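Local coordinates for protein lipoxygenase (Cyanothece sp., PDB 5EK8) that probably inserts molecular oxygen into polyunsaturated fatty acids, acting as a non-heme iron 9R-lipoxygenase, at residues G57-S62 / G90-N95; A342-R347 / L589-G594; A363-E368 / E430-Y435. All blocks are in the same frame, centred on the assembly; numbering follows the deposited sequence.

Contact 1 (G57-S62 / G90-N95); sequences GQLLFS and GVTDQN
Gln58, on strand 53-61, and Asn95, in the turn beyond strand 82-91, are the nearest backbone positions, with 7.5 Å between their CA atoms, so the segments do not pair as strands here, and the Gln58 side chain bridges to the Asn95 backbone. Its CG is anti to the backbone N (chi1 180°) and the chain stays extended beyond it, carrying the amide across to the turn. There NE2 donates to the carbonyl O of Asn95 at 2.7 Å. The bond is straight, with an N-H...O angle of 173°; the acceptor lies in the plane of the Gln58 amide, and NE2 approaches nearly along the C=O axis of Asn95. The Asn95 side chain itself leads away from the strand.

These residues belong to the beta domain that follows the N-terminal helices, consistent with the PLAT-type barrel of lipoxygenases. Segment 90-95 passes from the four-stranded sheet to the neighbouring three-stranded one, where strand 97-102 pairs antiparallel with 53-61 through backbone bonds of Gly57 to Phe98 and Leu59 to Gly96.

A second, apolar touch lies nearer the domain interior. The CD1 methyl of Leu59 meets the CG2 methyl of Thr92 at 4.3 Å, in a cluster with Leu68, Leu73 and Phe98. The Thr92 hydroxyl turns to Ile71 N and Leu68 O, while its methyl faces Leu59. The turn carrying the Asn95 carbonyl is braced from within: Asp93 OD2 accepts a weak bond from Asn95 N at 2.8 Å and another bond from the backbone N of Arg97.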
ATOM      1  N   GLY A  57       8.943 -36.198   6.012  1.00 63.62           N
ATOM      2  CA  GLY A  57       7.593 -35.813   5.640  1.00 56.30           C
ATOM      3  C   GLY A  57       7.519 -34.841   4.484  1.00 55.35           C
ATOM      4  O   GLY A  57       8.515 -34.583   3.819  1.00 55.62           O
ATOM      5  N   GLN A  58       6.328 -34.309   4.238  1.00 54.33           N
ATOM      6  CA  GLN A  58       6.137 -33.320   3.188  1.00 53.38           C
ATOM      7  C   GLN A  58       5.162 -32.243   3.633  1.00 67.53           C
ATOM      8  O   GLN A  58       4.106 -32.540   4.189  1.00 51.74           O
ATOM      9  CB  GLN A  58       5.636 -33.979   1.904  1.00 61.10           C
ATOM     10  CG  GLN A  58       5.406 -32.998   0.767  1.00 61.21           C
ATOM     11  CD  GLN A  58       4.900 -33.672  -0.491  1.00 64.17           C
ATOM     12  OE1 GLN A  58       4.138 -34.636  -0.430  1.00 65.23           O
ATOM     13  NE2 GLN A  58       5.327 -33.168  -1.642  1.00 64.22           N
ATOM     14  N   LEU A  59       5.523 -30.989   3.385  1.00 64.83           N
ATOM     15  CA  LEU A  59       4.684 -29.859   3.766  1.00 60.08           C
ATOM     16  C   LEU A  59       4.077 -29.165   2.554  1.00 58.93           C
ATOM     17  O   LEU A  59       4.762 -28.905   1.568  1.00 60.57           O
ATOM     18  CB  LEU A  59       5.488 -28.853   4.586  1.00 61.87           C
ATOM     19  CG  LEU A  59       6.094 -29.376   5.889  1.00 66.99           C
ATOM     20  CD1 LEU A  59       6.668 -28.224   6.706  1.00 64.70           C
ATOM     21  CD2 LEU A  59       5.061 -30.160   6.692  1.00 68.78           C
ATOM     22  N   LEU A  60       2.787 -28.863   2.644  1.00 56.34           N
ATOM     23  CA  LEU A  60       2.079 -28.164   1.577  1.00 55.40           C
ATOM     24  C   LEU A  60       1.388 -26.908   2.112  1.00 52.96           C
ATOM     25  O   LEU A  60       1.024 -26.852   3.285  1.00 50.50           O
ATOM     26  CB  LEU A  60       1.048 -29.091   0.928  1.00 53.80           C
ATOM     27  CG  LEU A  60       1.524 -30.463   0.446  1.00 53.93           C
ATOM     28  CD1 LEU A  60       0.352 -31.281  -0.057  1.00 50.34           C
ATOM     29  CD2 LEU A  60       2.575 -30.333  -0.641  1.00 53.44           C
ATOM     30  N   PHE A  61       1.221 -25.900   1.258  1.00 53.74           N
ATOM     31  CA  PHE A  61       0.367 -24.762   1.594  1.00 52.08           C
ATOM     32  C   PHE A  61      -1.042 -25.269   1.877  1.00 56.03           C
ATOM     33  O   PHE A  61      -1.524 -26.174   1.192  1.00 59.06           O
ATOM     34  CB  PHE A  61       0.320 -23.737   0.459  1.00 51.10           C
ATOM     35  CG  PHE A  61       1.583 -22.949   0.282  1.00 49.19           C
ATOM     36  CD1 PHE A  61       1.728 -21.711   0.878  1.00 42.46           C
ATOM     37  CD2 PHE A  61       2.615 -23.434  -0.504  1.00 49.11           C
ATOM     38  CE1 PHE A  61       2.881 -20.976   0.709  1.00 42.34           C
ATOM     39  CE2 PHE A  61       3.771 -22.701  -0.680  1.00 47.00           C
ATOM     40  CZ  PHE A  61       3.902 -21.468  -0.075  1.00 45.01           C
ATOM     41  N   SER A  62      -1.707 -24.688   2.868  1.00 55.10           N
ATOM     42  CA  SER A  62      -3.062 -25.113   3.205  1.00 57.56           C
ATOM     43  C   SER A  62      -4.090 -24.713   2.137  1.00 55.43           C
ATOM     44  O   SER A  62      -5.105 -25.391   1.975  1.00 56.47           O
ATOM     45  CB  SER A  62      -3.480 -24.543   4.562  1.00 57.99           C
ATOM     46  OG  SER A  62      -3.497 -23.128   4.529  1.00 60.71           O
ATOM     47  N   GLY A  90      16.891 -28.430   9.741  1.00 67.32           N
ATOM     48  CA  GLY A  90      16.798 -28.866   8.360  1.00 66.29           C
ATOM     49  C   GLY A  90      15.804 -28.066   7.537  1.00 65.15           C
ATOM     50  O   GLY A  90      15.095 -27.204   8.062  1.00 67.46           O
ATOM     51  N   VAL A  91      15.759 -28.346   6.237  1.00 60.36           N
ATOM     52  CA  VAL A  91      14.887 -27.618   5.319  1.00 61.40           C
ATOM     53  C   VAL A  91      14.035 -28.555   4.464  1.00 63.92           C
ATOM     54  O   VAL A  91      14.293 -29.754   4.372  1.00 69.09           O
ATOM     55  CB  VAL A  91      15.692 -26.702   4.366  1.00 59.33           C
ATOM     56  CG1 VAL A  91      16.685 -25.869   5.140  1.00 59.70           C
ATOM     57  CG2 VAL A  91      16.413 -27.528   3.305  1.00 61.10           C
ATOM     58  N   THR A  92      13.011 -27.989   3.837  1.00 59.17           N
ATOM     59  CA  THR A  92      12.225 -28.711   2.849  1.00 57.32           C
ATOM     60  C   THR A  92      12.876 -28.562   1.477  1.00 60.48           C
ATOM     61  O   THR A  92      13.509 -27.543   1.201  1.00 61.52           O
ATOM     62  CB  THR A  92      10.782 -28.184   2.788  1.00 54.04           C
ATOM     63  OG1 THR A  92      10.806 -26.778   2.506  1.00 50.90           O
ATOM     64  CG2 THR A  92      10.071 -28.422   4.111  1.00 50.49           C
ATOM     65  N   ASP A  93      12.730 -29.566   0.615  1.00 60.11           N
ATOM     66  CA  ASP A  93      13.180 -29.406  -0.765  1.00 60.86           C
ATOM     67  C   ASP A  93      12.104 -28.673  -1.552  1.00 62.49           C
ATOM     68  O   ASP A  93      11.129 -28.184  -0.977  1.00 52.05           O
ATOM     69  CB  ASP A  93      13.534 -30.754  -1.423  1.00 62.03           C
ATOM     70  CG  ASP A  93      12.380 -31.758  -1.418  1.00 63.64           C
ATOM     71  OD1 ASP A  93      12.669 -32.976  -1.399  1.00 57.63           O
ATOM     72  OD2 ASP A  93      11.201 -31.351  -1.448  1.00 62.16           O
ATOM     73  N   GLN A  94      12.277 -28.606  -2.868  1.00 64.20           N
ATOM     74  CA  GLN A  94      11.358 -27.855  -3.716  1.00 59.48           C
ATOM     75  C   GLN A  94       9.979 -28.510  -3.768  1.00 61.34           C
ATOM     76  O   GLN A  94       8.992 -27.866  -4.126  1.00 62.84           O
ATOM     77  CB  GLN A  94      11.938 -27.703  -5.120  1.00 61.00           C
ATOM     78  CG  GLN A  94      13.233 -26.914  -5.149  1.00 70.59           C
ATOM     79  CD  GLN A  94      13.837 -26.816  -6.542  1.00 81.17           C
ATOM     80  OE1 GLN A  94      13.673 -27.718  -7.369  1.00 86.33           O
ATOM     81  NE2 GLN A  94      14.536 -25.714  -6.809  1.00 81.54           N
ATOM     82  N   ASN A  95       9.914 -29.783  -3.388  1.00 62.20           N
ATOM     83  CA  ASN A  95       8.643 -30.490  -3.307  1.00 64.22           C
ATOM     84  C   ASN A  95       8.077 -30.490  -1.892  1.00 63.14           C
ATOM     85  O   ASN A  95       7.128 -31.216  -1.599  1.00 61.09           O
ATOM     86  CB  ASN A  95       8.793 -31.929  -3.795  1.00 71.40           C
ATOM     87  CG  ASN A  95       9.398 -32.016  -5.186  1.00 76.11           C
ATOM     88  OD1 ASN A  95      10.215 -32.894  -5.463  1.00 80.71           O
ATOM     89  ND2 ASN A  95       9.005 -31.097  -6.065  1.00 71.98           N
TER

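Contact 2 (A342-R347 / L589-G594); sequences AKRIFR and LALRNG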
ATOM      1  N   ALA A 342     -15.505  26.587  -9.281  1.00 45.82           N
ATOM      2  CA  ALA A 342     -15.262  25.492 -10.216  1.00 44.15           C
ATOM      3  C   ALA A 342     -13.918  24.826  -9.921  1.00 45.95           C
ATOM      4  O   ALA A 342     -13.817  23.593  -9.882  1.00 43.91           O
ATOM      5  CB  ALA A 342     -15.304  25.990 -11.654  1.00 39.80           C
ATOM      6  N   LYS A 343     -12.889  25.643  -9.701  1.00 44.39           N
ATOM      7  CA  LYS A 343     -11.557  25.115  -9.413  1.00 42.06           C
ATOM      8  C   LYS A 343     -11.552  24.291  -8.126  1.00 40.91           C
ATOM      9  O   LYS A 343     -10.897  23.245  -8.042  1.00 39.49           O
ATOM     10  CB  LYS A 343     -10.533  26.249  -9.323  1.00 43.56           C
ATOM     11  CG  LYS A 343      -9.973  26.680 -10.667  1.00 44.94           C
ATOM     12  CD  LYS A 343      -8.921  27.766 -10.512  1.00 44.12           C
ATOM     13  CE  LYS A 343      -9.514  29.032  -9.913  1.00 48.29           C
ATOM     14  NZ  LYS A 343      -8.570  30.185  -9.982  1.00 50.36           N
ATOM     15  N   ARG A 344     -12.294  24.755  -7.126  1.00 44.64           N
ATOM     16  CA  ARG A 344     -12.390  23.999  -5.882  1.00 44.79           C
ATOM     17  C   ARG A 344     -13.097  22.651  -6.096  1.00 46.43           C
ATOM     18  O   ARG A 344     -12.650  21.612  -5.585  1.00 42.84           O
ATOM     19  CB  ARG A 344     -13.118  24.813  -4.814  1.00 38.96           C
ATOM     20  CG  ARG A 344     -13.208  24.116  -3.465  1.00 37.76           C
ATOM     21  CD  ARG A 344     -13.939  24.987  -2.474  1.00 41.15           C
ATOM     22  NE  ARG A 344     -14.262  24.288  -1.236  1.00 44.11           N
ATOM     23  CZ  ARG A 344     -15.201  24.697  -0.388  1.00 51.14           C
ATOM     24  NH1 ARG A 344     -15.905  25.789  -0.661  1.00 48.04           N
ATOM     25  NH2 ARG A 344     -15.441  24.016   0.725  1.00 57.13           N
ATOM     26  N   ILE A 345     -14.198  22.675  -6.849  1.00 45.73           N
ATOM     27  CA  ILE A 345     -14.944  21.452  -7.155  1.00 42.53           C
ATOM     28  C   ILE A 345     -14.054  20.423  -7.861  1.00 43.36           C
ATOM     29  O   ILE A 345     -14.010  19.242  -7.473  1.00 43.75           O
ATOM     30  CB  ILE A 345     -16.179  21.745  -8.027  1.00 36.47           C
ATOM     31  CG1 ILE A 345     -17.234  22.494  -7.212  1.00 33.35           C
ATOM     32  CG2 ILE A 345     -16.772  20.451  -8.555  1.00 32.17           C
ATOM     33  CD1 ILE A 345     -18.535  22.712  -7.943  1.00 33.43           C
ATOM     34  N   PHE A 346     -13.336  20.879  -8.886  1.00 37.78           N
ATOM     35  CA  PHE A 346     -12.352  20.032  -9.544  1.00 37.22           C
ATOM     36  C   PHE A 346     -11.373  19.461  -8.534  1.00 39.85           C
ATOM     37  O   PHE A 346     -11.088  18.264  -8.557  1.00 40.76           O
ATOM     38  CB  PHE A 346     -11.580  20.799 -10.614  1.00 39.62           C
ATOM     39  CG  PHE A 346     -10.590  19.947 -11.359  1.00 41.09           C
ATOM     40  CD1 PHE A 346     -10.983  19.228 -12.476  1.00 44.21           C
ATOM     41  CD2 PHE A 346      -9.276  19.852 -10.938  1.00 42.90           C
ATOM     42  CE1 PHE A 346     -10.079  18.434 -13.161  1.00 46.40           C
ATOM     43  CE2 PHE A 346      -8.370  19.061 -11.619  1.00 43.76           C
ATOM     44  CZ  PHE A 346      -8.771  18.355 -12.734  1.00 45.88           C
ATOM     45  N   ARG A 347     -10.855  20.321  -7.656  1.00 40.57           N
ATOM     46  CA  ARG A 347      -9.895  19.887  -6.641  1.00 37.53           C
ATOM     47  C   ARG A 347     -10.430  18.741  -5.790  1.00 34.61           C
ATOM     48  O   ARG A 347      -9.703  17.801  -5.469  1.00 32.85           O
ATOM     49  CB  ARG A 347      -9.504  21.051  -5.732  1.00 35.80           C
ATOM     50  CG  ARG A 347      -8.345  21.871  -6.239  1.00 36.91           C
ATOM     51  CD  ARG A 347      -7.762  22.703  -5.115  1.00 43.66           C
ATOM     52  NE  ARG A 347      -8.706  23.686  -4.585  1.00 46.00           N
ATOM     53  CZ  ARG A 347      -8.895  24.893  -5.108  1.00 46.05           C
ATOM     54  NH1 ARG A 347      -8.206  25.269  -6.179  1.00 44.07           N
ATOM     55  NH2 ARG A 347      -9.774  25.723  -4.564  1.00 46.40           N
ATOM     56  N   LEU A 589     -12.913  15.788   0.467  1.00 46.66           N
ATOM     57  CA  LEU A 589     -13.231  14.591  -0.302  1.00 43.14           C
ATOM     58  C   LEU A 589     -14.601  14.706  -0.954  1.00 41.86           C
ATOM     59  O   LEU A 589     -14.973  13.869  -1.781  1.00 49.97           O
ATOM     60  CB  LEU A 589     -13.163  13.350   0.589  1.00 44.94           C
ATOM     61  CG  LEU A 589     -11.759  12.991   1.084  1.00 41.83           C
ATOM     62  CD1 LEU A 589     -11.811  11.891   2.136  1.00 41.49           C
ATOM     63  CD2 LEU A 589     -10.885  12.567  -0.080  1.00 40.29           C
ATOM     64  N   ALA A 590     -15.337  15.757  -0.595  1.00 33.57           N
ATOM     65  CA  ALA A 590     -16.659  16.014  -1.158  1.00 34.37           C
ATOM     66  C   ALA A 590     -17.186  17.391  -0.768  1.00 39.84           C
ATOM     67  O   ALA A 590     -16.633  18.052   0.110  1.00 45.07           O
ATOM     68  CB  ALA A 590     -17.644  14.936  -0.715  1.00 34.63           C
ATOM     69  N   LEU A 591     -18.262  17.812  -1.428  1.00 39.49           N
ATOM     70  CA  LEU A 591     -18.956  19.049  -1.081  1.00 38.62           C
ATOM     71  C   LEU A 591     -20.452  18.779  -0.918  1.00 44.05           C
ATOM     72  O   LEU A 591     -20.935  17.696  -1.258  1.00 44.13           O
ATOM     73  CB  LEU A 591     -18.715  20.124  -2.142  1.00 41.56           C
ATOM     74  CG  LEU A 591     -17.265  20.572  -2.370  1.00 45.48           C
ATOM     75  CD1 LEU A 591     -17.194  21.661  -3.429  1.00 50.04           C
ATOM     76  CD2 LEU A 591     -16.625  21.052  -1.081  1.00 36.90           C
ATOM     77  N   ARG A 592     -21.188  19.760  -0.403  1.00 46.71           N
ATOM     78  CA  ARG A 592     -22.600  19.557  -0.089  1.00 48.15           C
ATOM     79  C   ARG A 592     -23.494  20.700  -0.567  1.00 53.09           C
ATOM     80  O   ARG A 592     -23.014  21.773  -0.925  1.00 57.30           O
ATOM     81  CB  ARG A 592     -22.784  19.369   1.423  1.00 47.44           C
ATOM     82  CG  ARG A 592     -21.964  18.232   2.013  1.00 51.28           C
ATOM     83  CD  ARG A 592     -22.303  17.950   3.474  1.00 53.33           C
ATOM     84  NE  ARG A 592     -21.908  19.024   4.379  1.00 50.57           N
ATOM     85  CZ  ARG A 592     -22.771  19.792   5.039  1.00 56.84           C
ATOM     86  NH1 ARG A 592     -24.074  19.595   4.892  1.00 61.80           N
ATOM     87  NH2 ARG A 592     -22.336  20.749   5.850  1.00 56.22           N
ATOM     88  N   ASN A 593     -24.799  20.436  -0.575  1.00 54.25           N
ATOM     89  CA  ASN A 593     -25.840  21.444  -0.781  1.00 51.98           C
ATOM     90  C   ASN A 593     -25.666  22.357  -1.993  1.00 48.91           C
ATOM     91  O   ASN A 593     -26.011  23.535  -1.942  1.00 39.89           O
ATOM     92  CB  ASN A 593     -25.965  22.300   0.475  1.00 55.65           C
ATOM     93  CG  ASN A 593     -26.390  21.494   1.685  1.00 59.44           C
ATOM     94  OD1 ASN A 593     -25.764  21.562   2.743  1.00 60.29           O
ATOM     95  ND2 ASN A 593     -27.458  20.720   1.534  1.00 60.08           N
ATOM     96  N   GLY A 594     -25.150  21.804  -3.085  1.00 52.73           N
ATOM     97  CA  GLY A 594     -25.006  22.555  -4.320  1.00 51.37           C
ATOM     98  C   GLY A 594     -23.556  22.788  -4.683  1.00 49.20           C
ATOM     99  O   GLY A 594     -23.238  23.071  -5.839  1.00 42.81           O
TER
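Leu591 reaches out of an irregular loop to Ile345 and Arg344 on helix 337-377, and its two methyls divide the contact between them. CB points toward the helix from a backbone that stands 7.7 Å from it, measured between the CA atoms of Leu591 and Ile345. CG lies beside the backbone N, anti to the carbonyl carbon (chi1 -61°), which directs the fork at the helix surface. From there CD1 packs on CG1 of Ile345 at 3.9 Å. This is an apolar touch between side chains that cross at a slant.

The helix is the long central one of the lipoxygenase catalytic domain, which further along carries iron ligands His359 and His364. At this end it rests on strands 291-300 and 303-313, where Ile345 also touches His291, Val293 and Ile311. The loop is held nearby by Asp289, which bonds to the backbone of Leu591 and through OD2 to Gly594 N.

The other methyl, CD2, sits over one face of the Arg344 guanidinium. It is 3.7 Å from NH2 of Arg344 and slightly farther from its CZ and NE. Such a face contact does not compete with the N-H groups, which lie in the guanidinium plane. The extended Arg344 chain also touches Glu599.

Contact 3 (A363-E368 / E430-Y435); sequences AHVQME and EVVATY. With FE2 (Fe (II) ion), chain B.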
ATOM      1  N   ALA A 363      -1.639   1.895  -5.080  1.00 42.23           N
ATOM      2  CA  ALA A 363      -0.481   1.647  -4.233  1.00 39.08           C
ATOM      3  C   ALA A 363      -0.707   0.467  -3.292  1.00 41.18           C
ATOM      4  O   ALA A 363       0.017  -0.523  -3.354  1.00 45.55           O
ATOM      5  CB  ALA A 363      -0.124   2.888  -3.447  1.00 39.71           C
ATOM      6  N   HIS A 364      -1.709   0.567  -2.429  1.00 39.91           N
ATOM      7  CA  HIS A 364      -1.914  -0.440  -1.394  1.00 44.64           C
ATOM      8  C   HIS A 364      -2.344  -1.786  -1.955  1.00 48.22           C
ATOM      9  O   HIS A 364      -1.619  -2.786  -1.861  1.00 55.31           O
ATOM     10  CB  HIS A 364      -2.956   0.043  -0.389  1.00 48.53           C
ATOM     11  CG  HIS A 364      -2.474   1.142   0.501  1.00 52.54           C
ATOM     12  ND1 HIS A 364      -1.981   0.915   1.771  1.00 54.60           N
ATOM     13  CD2 HIS A 364      -2.399   2.479   0.308  1.00 54.47           C
ATOM     14  CE1 HIS A 364      -1.631   2.062   2.320  1.00 52.95           C
ATOM     15  NE2 HIS A 364      -1.876   3.029   1.451  1.00 54.13           N
ATOM     16  N   VAL A 365      -3.539  -1.801  -2.533  1.00 43.01           N
ATOM     17  CA  VAL A 365      -4.123  -3.027  -3.035  1.00 41.42           C
ATOM     18  C   VAL A 365      -3.239  -3.693  -4.085  1.00 43.85           C
ATOM     19  O   VAL A 365      -2.985  -4.893  -4.009  1.00 53.37           O
ATOM     20  CB  VAL A 365      -5.512  -2.773  -3.630  1.00 39.18           C
ATOM     21  CG1 VAL A 365      -6.115  -4.082  -4.132  1.00 36.00           C
ATOM     22  CG2 VAL A 365      -6.410  -2.119  -2.593  1.00 34.32           C
ATOM     23  N   GLN A 366      -2.759  -2.922  -5.053  1.00 38.90           N
ATOM     24  CA  GLN A 366      -1.984  -3.514  -6.135  1.00 42.55           C
ATOM     25  C   GLN A 366      -0.692  -4.149  -5.622  1.00 48.17           C
ATOM     26  O   GLN A 366      -0.222  -5.141  -6.176  1.00 51.85           O
ATOM     27  CB  GLN A 366      -1.661  -2.479  -7.216  1.00 41.88           C
ATOM     28  CG  GLN A 366      -1.037  -3.111  -8.456  1.00 43.37           C
ATOM     29  CD  GLN A 366      -0.430  -2.110  -9.421  1.00 42.88           C
ATOM     30  OE1 GLN A 366       0.223  -2.496 -10.397  1.00 44.39           O
ATOM     31  NE2 GLN A 366      -0.643  -0.820  -9.163  1.00 40.10           N
ATOM     32  N   MET A 367      -0.125  -3.595  -4.556  1.00 45.74           N
ATOM     33  CA  MET A 367       1.152  -4.094  -4.056  1.00 41.68           C
ATOM     34  C   MET A 367       0.993  -5.213  -3.025  1.00 42.36           C
ATOM     35  O   MET A 367       1.921  -6.000  -2.815  1.00 43.85           O
ATOM     36  CB  MET A 367       1.977  -2.951  -3.463  1.00 38.92           C
ATOM     37  CG  MET A 367       2.512  -1.954  -4.491  1.00 39.04           C
ATOM     38  SD  MET A 367       3.617  -2.682  -5.722  1.00 59.62           S
ATOM     39  CE  MET A 367       2.539  -2.789  -7.149  1.00 53.10           C
ATOM     40  N   GLU A 368      -0.175  -5.301  -2.389  1.00 39.30           N
ATOM     41  CA  GLU A 368      -0.385  -6.371  -1.414  1.00 37.46           C
ATOM     42  C   GLU A 368      -0.244  -7.757  -2.050  1.00 41.14           C
ATOM     43  O   GLU A 368       0.284  -8.677  -1.426  1.00 42.57           O
ATOM     44  CB  GLU A 368      -1.754  -6.255  -0.729  1.00 35.52           C
ATOM     45  CG  GLU A 368      -2.066  -7.458   0.168  1.00 38.41           C
ATOM     46  CD  GLU A 368      -2.965  -7.139   1.343  1.00 44.93           C
ATOM     47  OE1 GLU A 368      -3.143  -8.027   2.205  1.00 47.97           O
ATOM     48  OE2 GLU A 368      -3.492  -6.012   1.414  1.00 46.92           O
ATOM     49  N   GLU A 430     -12.548  -1.926 -10.348  1.00 36.16           N
ATOM     50  CA  GLU A 430     -12.389  -1.481 -11.732  1.00 32.24           C
ATOM     51  C   GLU A 430     -10.923  -1.282 -12.101  1.00 35.05           C
ATOM     52  O   GLU A 430     -10.427  -1.924 -13.030  1.00 34.85           O
ATOM     53  CB  GLU A 430     -13.158  -0.182 -11.990  1.00 27.94           C
ATOM     54  CG  GLU A 430     -14.592  -0.387 -12.444  1.00 32.59           C
ATOM     55  CD  GLU A 430     -15.378   0.910 -12.509  1.00 42.35           C
ATOM     56  OE1 GLU A 430     -14.757   1.989 -12.412  1.00 48.20           O
ATOM     57  OE2 GLU A 430     -16.619   0.855 -12.655  1.00 43.07           O
ATOM     58  N   VAL A 431     -10.215  -0.410 -11.385  1.00 40.29           N
ATOM     59  CA  VAL A 431      -8.845  -0.126 -11.827  1.00 37.25           C
ATOM     60  C   VAL A 431      -7.851  -1.257 -11.514  1.00 37.83           C
ATOM     61  O   VAL A 431      -6.916  -1.485 -12.286  1.00 37.27           O
ATOM     62  CB  VAL A 431      -8.314   1.190 -11.236  1.00 36.40           C
ATOM     63  CG1 VAL A 431      -9.037   2.363 -11.867  1.00 37.34           C
ATOM     64  CG2 VAL A 431      -8.456   1.207  -9.719  1.00 42.03           C
ATOM     65  N   VAL A 432      -8.050  -1.976 -10.410  1.00 35.73           N
ATOM     66  CA  VAL A 432      -7.096  -3.022 -10.034  1.00 40.97           C
ATOM     67  C   VAL A 432      -7.229  -4.206 -10.997  1.00 46.06           C
ATOM     68  O   VAL A 432      -6.270  -4.944 -11.229  1.00 47.34           O
ATOM     69  CB  VAL A 432      -7.283  -3.482  -8.558  1.00 32.98           C
ATOM     70  CG1 VAL A 432      -6.411  -4.691  -8.241  1.00 27.65           C
ATOM     71  CG2 VAL A 432      -6.946  -2.342  -7.599  1.00 32.04           C
ATOM     72  N   ALA A 433      -8.406  -4.357 -11.600  1.00 48.57           N
ATOM     73  CA  ALA A 433      -8.596  -5.405 -12.600  1.00 47.73           C
ATOM     74  C   ALA A 433      -7.796  -5.157 -13.887  1.00 47.91           C
ATOM     75  O   ALA A 433      -7.834  -5.977 -14.802  1.00 49.70           O
ATOM     76  CB  ALA A 433     -10.071  -5.556 -12.928  1.00 47.76           C
ATOM     77  N   THR A 434      -7.066  -4.044 -13.952  1.00 43.92           N
ATOM     78  CA  THR A 434      -6.296  -3.705 -15.149  1.00 42.51           C
ATOM     79  C   THR A 434      -4.804  -3.487 -14.889  1.00 47.84           C
ATOM     80  O   THR A 434      -4.032  -3.282 -15.829  1.00 55.97           O
ATOM     81  CB  THR A 434      -6.836  -2.428 -15.820  1.00 41.99           C
ATOM     82  OG1 THR A 434      -6.398  -1.279 -15.081  1.00 51.16           O
ATOM     83  CG2 THR A 434      -8.351  -2.446 -15.873  1.00 33.34           C
ATOM     84  N   TYR A 435      -4.393  -3.522 -13.624  1.00 41.08           N
ATOM     85  CA  TYR A 435      -3.009  -3.204 -13.270  1.00 35.99           C
ATOM     86  C   TYR A 435      -2.077  -4.393 -13.437  1.00 36.78           C
ATOM     87  O   TYR A 435      -2.234  -5.411 -12.767  1.00 40.91           O
ATOM     88  CB  TYR A 435      -2.926  -2.690 -11.829  1.00 36.81           C
ATOM     89  CG  TYR A 435      -3.524  -1.316 -11.620  1.00 37.50           C
ATOM     90  CD1 TYR A 435      -3.545  -0.383 -12.647  1.00 38.59           C
ATOM     91  CD2 TYR A 435      -4.066  -0.952 -10.389  1.00 41.97           C
ATOM     92  CE1 TYR A 435      -4.092   0.879 -12.456  1.00 42.41           C
ATOM     93  CE2 TYR A 435      -4.615   0.314 -10.185  1.00 41.26           C
ATOM     94  CZ  TYR A 435      -4.626   1.220 -11.227  1.00 42.94           C
ATOM     95  OH  TYR A 435      -5.170   2.469 -11.052  1.00 45.24           O
TER
HETATM   96 FE   FE2 B 701      -0.769   5.076   2.306  1.00 61.35          FE
HETATM   97  O   HOH W   1      -0.066  -5.258 -10.845  1.00 41.54           O
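Gln366 holds CG anti to its backbone N (chi1 -171°) and runs extended to the amide, while Tyr435 swings CG to the side of its own N (chi1 -70°), and the two side chains meet at about a right angle. The amide and ring planes are 24° apart. NE2 of Gln366 approaches CD2 of Tyr435 obliquely at 3.6 Å, and OE1 of Gln366 lies 3.5 Å from CB of Tyr435. Alongside, CG1 of Val365 packs on CG2 of Val432 at 4.0 Å, joining helix 337-377 to the end of helix 421-432.

Beyond that end, a type I turn from Val432 to Tyr435 folds the tyrosine back, placing the carbonyl O of Val431 3.3 Å above the centre of its ring. The same oxygen accepts from N and OG1 of Thr434.

On helix 337-377 a wider pi-type turn, a feature of the lipoxygenase iron helix, includes His364, whose NE2 binds the iron at 2.5 Å. His359, His570 and the C-terminal carboxylate of Ile668 also bind the iron, and ND1 of His364 is hydrogen-bonded to OD1 of Asn398.

Cutting Gln366 back to an alanine is likely to open a gap beside Tyr435 and leave His561 without this acceptor, a bridging water without one of its two, and Lys362 O without its donor. That water donates to OE1 of Gln366 at 2.8 Å and weakly to Tyr435 O. With NE2 of Gln366 donating to Lys362 O and OE1 receiving from water and His561 NE2, both ends of the buried amide are engaged, which fixes its rotation against the tyrosine.

In the fold
From the N terminus, contact 1 comes first and closes a short, strand-rich loop of 27 residues, joining the two sheets of the beta domain that follows the N-terminal helices. Contact 2 opens next, on the early part of helix 337-377, and closes only 241 largely helical residues later, when the loop after helix 577-581 returns to it. Contact 3 is nested inside that span: it leaves the same helix farther along, at the turn that carries an iron ligand, and closes at the end of helix 421-432. Helix 337-377 thus serves both, their centres 27 Å apart, whereas contact 1 lies on the opposite side of the chain's centre from contact 2, about 56 Å away between centres.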